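Local structure of receptor-like protein kinase ANXUR1 (Arabidopsis thaliana, 6FIG) at residues Leu6-Asp18 and Leu46-Phe58. The protein is a membrane receptor kinase of plant reproduction whose malectin-like ectodomain probably senses extracellular signals, with predicted serine/threonine kinase activity inside the cell. Sequence-based numbering, arbitrary orientation.
Sequences LSCGTSEASADQD and LLSTVPYMTARIF. With CA (calcium ion), chain I.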
ATOM      1  N   LEU A   6       1.233  14.480  -1.996  1.00 25.71           N
ATOM      2  CA  LEU A   6       2.070  15.671  -2.020  1.00 26.62           C
ATOM      3  C   LEU A   6       1.627  16.628  -0.933  1.00 27.69           C
ATOM      4  O   LEU A   6       0.461  17.041  -0.899  1.00 26.38           O
ATOM      5  CB  LEU A   6       1.972  16.367  -3.365  1.00 26.41           C
ATOM      6  CG  LEU A   6       2.164  15.510  -4.612  1.00 26.15           C
ATOM      7  CD1 LEU A   6       2.011  16.363  -5.855  1.00 26.18           C
ATOM      8  CD2 LEU A   6       3.518  14.798  -4.571  1.00 27.25           C
ATOM      9  N   SER A   7       2.540  16.967  -0.024  1.00 29.01           N
ATOM     10  CA  SER A   7       2.239  17.985   0.972  1.00 29.99           C
ATOM     11  C   SER A   7       2.812  19.273   0.428  1.00 30.47           C
ATOM     12  O   SER A   7       4.037  19.443   0.355  1.00 31.68           O
ATOM     13  CB  SER A   7       2.826  17.667   2.343  1.00 31.41           C
ATOM     14  OG  SER A   7       2.420  18.681   3.262  1.00 31.99           O
ATOM     15  N   CYS A   8       1.925  20.158  -0.004  1.00 29.66           N
ATOM     16  CA  CYS A   8       2.328  21.350  -0.700  1.00 30.90           C
ATOM     17  C   CYS A   8       2.966  22.314   0.290  1.00 31.97           C
ATOM     18  O   CYS A   8       2.476  22.460   1.412  1.00 32.47           O
ATOM     19  CB  CYS A   8       1.120  21.969  -1.379  1.00 30.77           C
ATOM     20  SG  CYS A   8       0.312  20.746  -2.421  1.00 30.81           S
ATOM     21  N   GLY A   9       4.080  22.896  -0.120  1.00 33.72           N
ATOM     22  CA  GLY A   9       4.823  23.845   0.704  1.00 35.57           C
ATOM     23  C   GLY A   9       5.872  23.237   1.618  1.00 37.59           C
ATOM     24  O   GLY A   9       6.465  23.954   2.431  1.00 38.77           O
ATOM     25  N   THR A  10       6.114  21.932   1.509  1.00 37.28           N
ATOM     26  CA  THR A  10       7.161  21.265   2.289  1.00 38.77           C
ATOM     27  C   THR A  10       8.396  21.076   1.432  1.00 39.47           C
ATOM     28  O   THR A  10       8.336  21.129   0.202  1.00 38.34           O
ATOM     29  CB  THR A  10       6.704  19.886   2.826  1.00 38.97           C
ATOM     30  OG1 THR A  10       6.311  19.032   1.742  1.00 37.45           O
ATOM     31  CG2 THR A  10       5.541  20.026   3.796  1.00 38.71           C
ATOM     32  N   SER A  11       9.521  20.874   2.096  1.00 40.57           N
ATOM     33  CA  SER A  11      10.784  20.576   1.435  1.00 42.40           C
ATOM     34  C   SER A  11      11.415  19.263   1.937  1.00 43.11           C
ATOM     35  O   SER A  11      12.510  18.920   1.512  1.00 45.81           O
ATOM     36  CB  SER A  11      11.745  21.742   1.667  1.00 44.57           C
ATOM     37  OG  SER A  11      11.875  21.948   3.057  1.00 47.37           O
ATOM     38  N   GLU A  12      10.741  18.555   2.841  1.00 42.85           N
ATOM     39  CA  GLU A  12      11.219  17.282   3.379  1.00 44.33           C
ATOM     40  C   GLU A  12      10.057  16.304   3.370  1.00 41.72           C
ATOM     41  O   GLU A  12       8.903  16.716   3.480  1.00 38.80           O
ATOM     42  CB  GLU A  12      11.694  17.433   4.826  1.00 47.93           C
ATOM     43  CG  GLU A  12      12.455  18.703   5.127  1.00 51.21           C
ATOM     44  CD  GLU A  12      12.651  18.912   6.620  1.00 54.33           C
ATOM     45  OE1 GLU A  12      12.965  17.935   7.336  1.00 58.04           O
ATOM     46  OE2 GLU A  12      12.471  20.053   7.075  1.00 54.94           O
ATOM     47  N   ALA A  13      10.375  15.018   3.284  1.00 41.58           N
ATOM     48  CA  ALA A  13       9.354  13.964   3.408  1.00 40.95           C
ATOM     49  C   ALA A  13       8.724  14.062   4.794  1.00 41.10           C
ATOM     50  O   ALA A  13       9.396  14.439   5.769  1.00 42.58           O
ATOM     51  CB  ALA A  13       9.985  12.596   3.210  1.00 42.32           C
ATOM     52  N   SER A  14       7.432  13.769   4.870  1.00 39.30           N
ATOM     53  CA  SER A  14       6.686  13.840   6.117  1.00 39.97           C
ATOM     54  C   SER A  14       5.703  12.677   6.188  1.00 39.51           C
ATOM     55  O   SER A  14       5.463  12.018   5.182  1.00 38.75           O
ATOM     56  CB  SER A  14       5.960  15.182   6.230  1.00 39.12           C
ATOM     57  OG  SER A  14       5.060  15.402   5.151  1.00 38.18           O
ATOM     58  N   ALA A  15       5.157  12.434   7.375  1.00 40.11           N
ATOM     59  CA  ALA A  15       4.148  11.385   7.577  1.00 39.35           C
ATOM     60  C   ALA A  15       3.120  11.886   8.555  1.00 39.61           C
ATOM     61  O   ALA A  15       3.464  12.595   9.495  1.00 41.27           O
ATOM     62  CB  ALA A  15       4.788  10.106   8.096  1.00 41.10           C
ATOM     63  N   ASP A  16       1.861  11.516   8.340  1.00 38.94           N
ATOM     64  CA  ASP A  16       0.761  11.950   9.218  1.00 39.57           C
ATOM     65  C   ASP A  16       0.470  10.948  10.364  1.00 41.12           C
ATOM     66  O   ASP A  16       1.195   9.965  10.540  1.00 42.63           O
ATOM     67  CB  ASP A  16      -0.485  12.309   8.392  1.00 38.01           C
ATOM     68  CG  ASP A  16      -1.140  11.105   7.708  1.00 37.38           C
ATOM     69  OD1 ASP A  16      -0.924   9.954   8.151  1.00 37.67           O
ATOM     70  OD2 ASP A  16      -1.874  11.337   6.710  1.00 35.73           O
ATOM     71  N   GLN A  17      -0.585  11.216  11.132  1.00 41.97           N
ATOM     72  CA  GLN A  17      -0.968  10.393  12.300  1.00 44.30           C
ATOM     73  C   GLN A  17      -1.451   8.986  11.925  1.00 43.04           C
ATOM     74  O   GLN A  17      -1.465   8.096  12.763  1.00 44.13           O
ATOM     75  CB  GLN A  17      -2.049  11.108  13.149  1.00 45.90           C
ATOM     76  CG  GLN A  17      -3.516  10.905  12.741  1.00 45.95           C
ATOM     77  CD  GLN A  17      -3.875  11.294  11.301  1.00 44.92           C
ATOM     78  OE1 GLN A  17      -3.144  12.034  10.621  1.00 46.50           O
ATOM     79  NE2 GLN A  17      -5.024  10.809  10.836  1.00 44.83           N
ATOM     80  N   ASP A  18      -1.851   8.800  10.670  1.00 40.37           N
ATOM     81  CA  ASP A  18      -2.322   7.499  10.188  1.00 39.99           C
ATOM     82  C   ASP A  18      -1.266   6.809   9.322  1.00 41.08           C
ATOM     83  O   ASP A  18      -1.600   5.973   8.472  1.00 40.96           O
ATOM     84  CB  ASP A  18      -3.620   7.692   9.410  1.00 37.11           C
ATOM     85  CG  ASP A  18      -4.418   6.398   9.246  1.00 36.08           C
ATOM     86  OD1 ASP A  18      -4.370   5.536  10.159  1.00 36.68           O
ATOM     87  OD2 ASP A  18      -5.091   6.268   8.202  1.00 33.87           O
ATOM     88  N   LEU A  46      -7.052  19.510  14.504  1.00 53.85           N
ATOM     89  CA  LEU A  46      -6.167  18.831  13.539  1.00 51.69           C
ATOM     90  C   LEU A  46      -5.541  17.570  14.150  1.00 52.75           C
ATOM     91  O   LEU A  46      -4.937  17.621  15.219  1.00 54.58           O
ATOM     92  CB  LEU A  46      -5.053  19.761  13.035  1.00 51.36           C
ATOM     93  CG  LEU A  46      -5.426  20.946  12.140  1.00 50.09           C
ATOM     94  CD1 LEU A  46      -4.179  21.782  11.881  1.00 50.51           C
ATOM     95  CD2 LEU A  46      -6.040  20.500  10.828  1.00 47.78           C
ATOM     96  N   LEU A  47      -5.691  16.447  13.449  1.00 52.41           N
ATOM     97  CA  LEU A  47      -5.124  15.167  13.877  1.00 52.86           C
ATOM     98  C   LEU A  47      -3.619  15.145  13.640  1.00 52.68           C
ATOM     99  O   LEU A  47      -2.872  14.491  14.384  1.00 54.76           O
ATOM    100  CB  LEU A  47      -5.791  14.013  13.121  1.00 53.50           C
ATOM    101  CG  LEU A  47      -7.325  13.928  13.171  1.00 54.16           C
ATOM    102  CD1 LEU A  47      -7.843  12.757  12.342  1.00 52.88           C
ATOM    103  CD2 LEU A  47      -7.799  13.835  14.616  1.00 56.34           C
ATOM    104  N   SER A  48      -3.180  15.895  12.622  1.00 49.81           N
ATOM    105  CA  SER A  48      -1.778  15.975  12.230  1.00 48.56           C
ATOM    106  C   SER A  48      -1.437  17.378  11.739  1.00 46.88           C
ATOM    107  O   SER A  48      -2.319  18.098  11.288  1.00 46.58           O
ATOM    108  CB  SER A  48      -1.541  14.987  11.093  1.00 46.29           C
ATOM    109  OG  SER A  48      -0.168  14.815  10.837  1.00 47.36           O
ATOM    110  N   THR A  49      -0.158  17.733  11.787  1.00 47.16           N
ATOM    111  CA  THR A  49       0.331  18.928  11.080  1.00 46.54           C
ATOM    112  C   THR A  49       0.571  18.626   9.583  1.00 43.37           C
ATOM    113  O   THR A  49       0.849  19.548   8.820  1.00 41.90           O
ATOM    114  CB  THR A  49       1.627  19.500  11.686  1.00 48.61           C
ATOM    115  OG1 THR A  49       2.693  18.557  11.541  1.00 50.22           O
ATOM    116  CG2 THR A  49       1.463  19.869  13.169  1.00 51.07           C
ATOM    117  N   VAL A  50       0.470  17.348   9.179  1.00 41.53           N
ATOM    118  CA  VAL A  50       0.753  16.901   7.809  1.00 39.44           C
ATOM    119  C   VAL A  50      -0.568  16.490   7.139  1.00 36.67           C
ATOM    120  O   VAL A  50      -1.257  15.623   7.676  1.00 35.58           O
ATOM    121  CB  VAL A  50       1.690  15.668   7.849  1.00 40.42           C
ATOM    122  CG1 VAL A  50       1.964  15.133   6.449  1.00 38.85           C
ATOM    123  CG2 VAL A  50       3.000  15.993   8.573  1.00 42.73           C
ATOM    124  N   PRO A  51      -0.974  17.072   5.996  1.00 33.85           N
ATOM    125  CA  PRO A  51      -0.273  18.099   5.229  1.00 33.89           C
ATOM    126  C   PRO A  51      -0.688  19.531   5.601  1.00 34.23           C
ATOM    127  O   PRO A  51      -0.200  20.485   4.987  1.00 33.64           O
ATOM    128  CB  PRO A  51      -0.757  17.804   3.804  1.00 32.24           C
ATOM    129  CG  PRO A  51      -2.169  17.401   4.002  1.00 31.39           C
ATOM    130  CD  PRO A  51      -2.173  16.592   5.277  1.00 32.71           C
ATOM    131  N   TYR A  52      -1.554  19.672   6.598  1.00 34.61           N
ATOM    132  CA  TYR A  52      -2.346  20.890   6.796  1.00 34.80           C
ATOM    133  C   TYR A  52      -1.592  22.174   7.172  1.00 35.88           C
ATOM    134  O   TYR A  52      -2.047  23.247   6.798  1.00 36.39           O
ATOM    135  CB  TYR A  52      -3.452  20.639   7.825  1.00 35.45           C
ATOM    136  CG  TYR A  52      -4.403  19.538   7.425  1.00 34.77           C
ATOM    137  CD1 TYR A  52      -5.338  19.736   6.410  1.00 33.93           C
ATOM    138  CD2 TYR A  52      -4.361  18.290   8.053  1.00 35.13           C
ATOM    139  CE1 TYR A  52      -6.209  18.726   6.039  1.00 33.34           C
ATOM    140  CE2 TYR A  52      -5.233  17.275   7.687  1.00 34.38           C
ATOM    141  CZ  TYR A  52      -6.154  17.501   6.689  1.00 33.28           C
ATOM    142  OH  TYR A  52      -7.006  16.500   6.299  1.00 32.62           O
ATOM    143  N   MET A  53      -0.472  22.087   7.896  1.00 37.11           N
ATOM    144  CA  MET A  53       0.198  23.292   8.389  1.00 38.87           C
ATOM    145  C   MET A  53       1.083  23.978   7.358  1.00 38.07           C
ATOM    146  O   MET A  53       1.611  25.048   7.630  1.00 38.46           O
ATOM    147  CB  MET A  53       1.003  22.998   9.664  1.00 41.57           C
ATOM    148  CG  MET A  53       0.107  22.727  10.861  1.00 43.09           C
ATOM    149  SD  MET A  53      -0.885  24.157  11.355  1.00 44.46           S
ATOM    150  CE  MET A  53       0.338  25.194  12.143  1.00 47.29           C
ATOM    151  N   THR A  54       1.240  23.382   6.182  1.00 35.19           N
ATOM    152  CA  THR A  54       2.051  23.958   5.129  1.00 34.51           C
ATOM    153  C   THR A  54       1.201  24.089   3.889  1.00 32.57           C
ATOM    154  O   THR A  54       0.392  23.218   3.607  1.00 31.31           O
ATOM    155  CB  THR A  54       3.249  23.056   4.833  1.00 34.95           C
ATOM    156  OG1 THR A  54       2.793  21.689   4.730  1.00 33.98           O
ATOM    157  CG2 THR A  54       4.269  23.186   5.937  1.00 37.04           C
ATOM    158  N   ALA A  55       1.401  25.165   3.138  1.00 32.44           N
ATOM    159  CA  ALA A  55       0.641  25.400   1.927  1.00 30.96           C
ATOM    160  C   ALA A  55       1.531  25.954   0.855  1.00 30.88           C
ATOM    161  O   ALA A  55       2.626  26.439   1.124  1.00 31.63           O
ATOM    162  CB  ALA A  55      -0.516  26.354   2.203  1.00 31.33           C
ATOM    163  N   ARG A  56       1.053  25.848  -0.374  1.00 30.02           N
ATOM    164  CA  ARG A  56       1.575  26.633  -1.465  1.00 30.65           C
ATOM    165  C   ARG A  56       0.510  27.687  -1.769  1.00 30.52           C
ATOM    166  O   ARG A  56      -0.675  27.370  -1.799  1.00 29.20           O
ATOM    167  CB  ARG A  56       1.824  25.745  -2.677  1.00 29.99           C
ATOM    168  CG  ARG A  56       2.527  26.477  -3.797  1.00 31.08           C
ATOM    169  CD  ARG A  56       3.040  25.549  -4.869  1.00 31.02           C
ATOM    170  NE  ARG A  56       4.129  24.705  -4.382  1.00 31.74           N
ATOM    171  CZ  ARG A  56       5.395  25.078  -4.213  1.00 33.77           C
ATOM    172  NH1 ARG A  56       5.806  26.321  -4.464  1.00 35.04           N
ATOM    173  NH2 ARG A  56       6.265  24.172  -3.771  1.00 35.21           N
ATOM    174  N   ILE A  57       0.943  28.914  -2.032  1.00 31.83           N
ATOM    175  CA  ILE A  57       0.050  30.046  -2.264  1.00 32.33           C
ATOM    176  C   ILE A  57       0.255  30.526  -3.709  1.00 32.36           C
ATOM    177  O   ILE A  57       1.394  30.739  -4.127  1.00 32.54           O
ATOM    178  CB  ILE A  57       0.366  31.217  -1.311  1.00 35.08           C
ATOM    179  CG1 ILE A  57       0.480  30.750   0.157  1.00 35.75           C
ATOM    180  CG2 ILE A  57      -0.699  32.307  -1.427  1.00 36.21           C
ATOM    181  CD1 ILE A  57      -0.769  30.139   0.737  1.00 35.89           C
ATOM    182  N   PHE A  58      -0.849  30.673  -4.450  1.00 30.91           N
ATOM    183  CA  PHE A  58      -0.845  31.120  -5.840  1.00 30.72           C
ATOM    184  C   PHE A  58      -1.562  32.457  -5.948  1.00 31.35           C
ATOM    185  O   PHE A  58      -2.735  32.557  -5.604  1.00 30.93           O
ATOM    186  CB  PHE A  58      -1.562  30.107  -6.754  1.00 30.29           C
ATOM    187  CG  PHE A  58      -1.046  28.705  -6.648  1.00 29.91           C
ATOM    188  CD1 PHE A  58       0.242  28.412  -7.046  1.00 30.80           C
ATOM    189  CD2 PHE A  58      -1.864  27.679  -6.173  1.00 29.69           C
ATOM    190  CE1 PHE A  58       0.728  27.116  -6.981  1.00 30.74           C
ATOM    191  CE2 PHE A  58      -1.377  26.375  -6.098  1.00 29.17           C
ATOM    192  CZ  PHE A  58      -0.080  26.105  -6.497  1.00 29.66           C
TER
HETATM  193 CA    CA I 502       1.212  21.019   3.052  1.00 43.55          CA
HETATM  194  O   HOH W   1      -3.077  13.677   6.858  1.00 35.89           O
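With OG turned anti to the backbone N (chi1 -177°), Ser-7 brings OG up against Pro-51 CB, and in Thr-54 a chi1 of 46° sets OG1 between its own N and carbonyl carbon; both hydroxyls thereby meet one calcium ion. Ser-7 OG binds the calcium at 2.6 Å, while Thr-54 chelates it through OG1 and its carbonyl O, each at 2.4 Å. The carbonyl oxygens of Cys-8, Pro-51 and, from strand 151-161, Asn-154 complete six protein ligands. Cys-8 O and Thr-54 O stand 3.1 Å apart, a spacing explained by their shared metal, and no direct hydrogen bond joins the two segments. Two beta turns present the five ligand atoms of the two segments: type II from Ser-7 to Thr-10 and type I from Pro-51 to Thr-54. The site thus ties the end of strand 4-7 to the start of strand 54-58 in the malectin-like domain, both strands pairing with 151-161. Beyond the ion, Thr-10 CG2 packs against Thr-54 OG1, the two side chains crossing nearly at right angles, and Gly-9 CA makes a CH...O contact with Ala-55 O (3.4 Å). Farther along, Val-50 CG1 touches Ser-14 OG at 3.4 Å, and Val-50 CG2 lies against Ala-15 O. One water donates to both Asp-16 OD2 (2.6 Å) and Val-50 O (2.8 Å); Trp-22 NE1 also bonds OD2. Gln-17, bent at chi2, crosses Leu-47 obliquely, its CD against Leu-47 CB and its OE1 against Ser-48 CB.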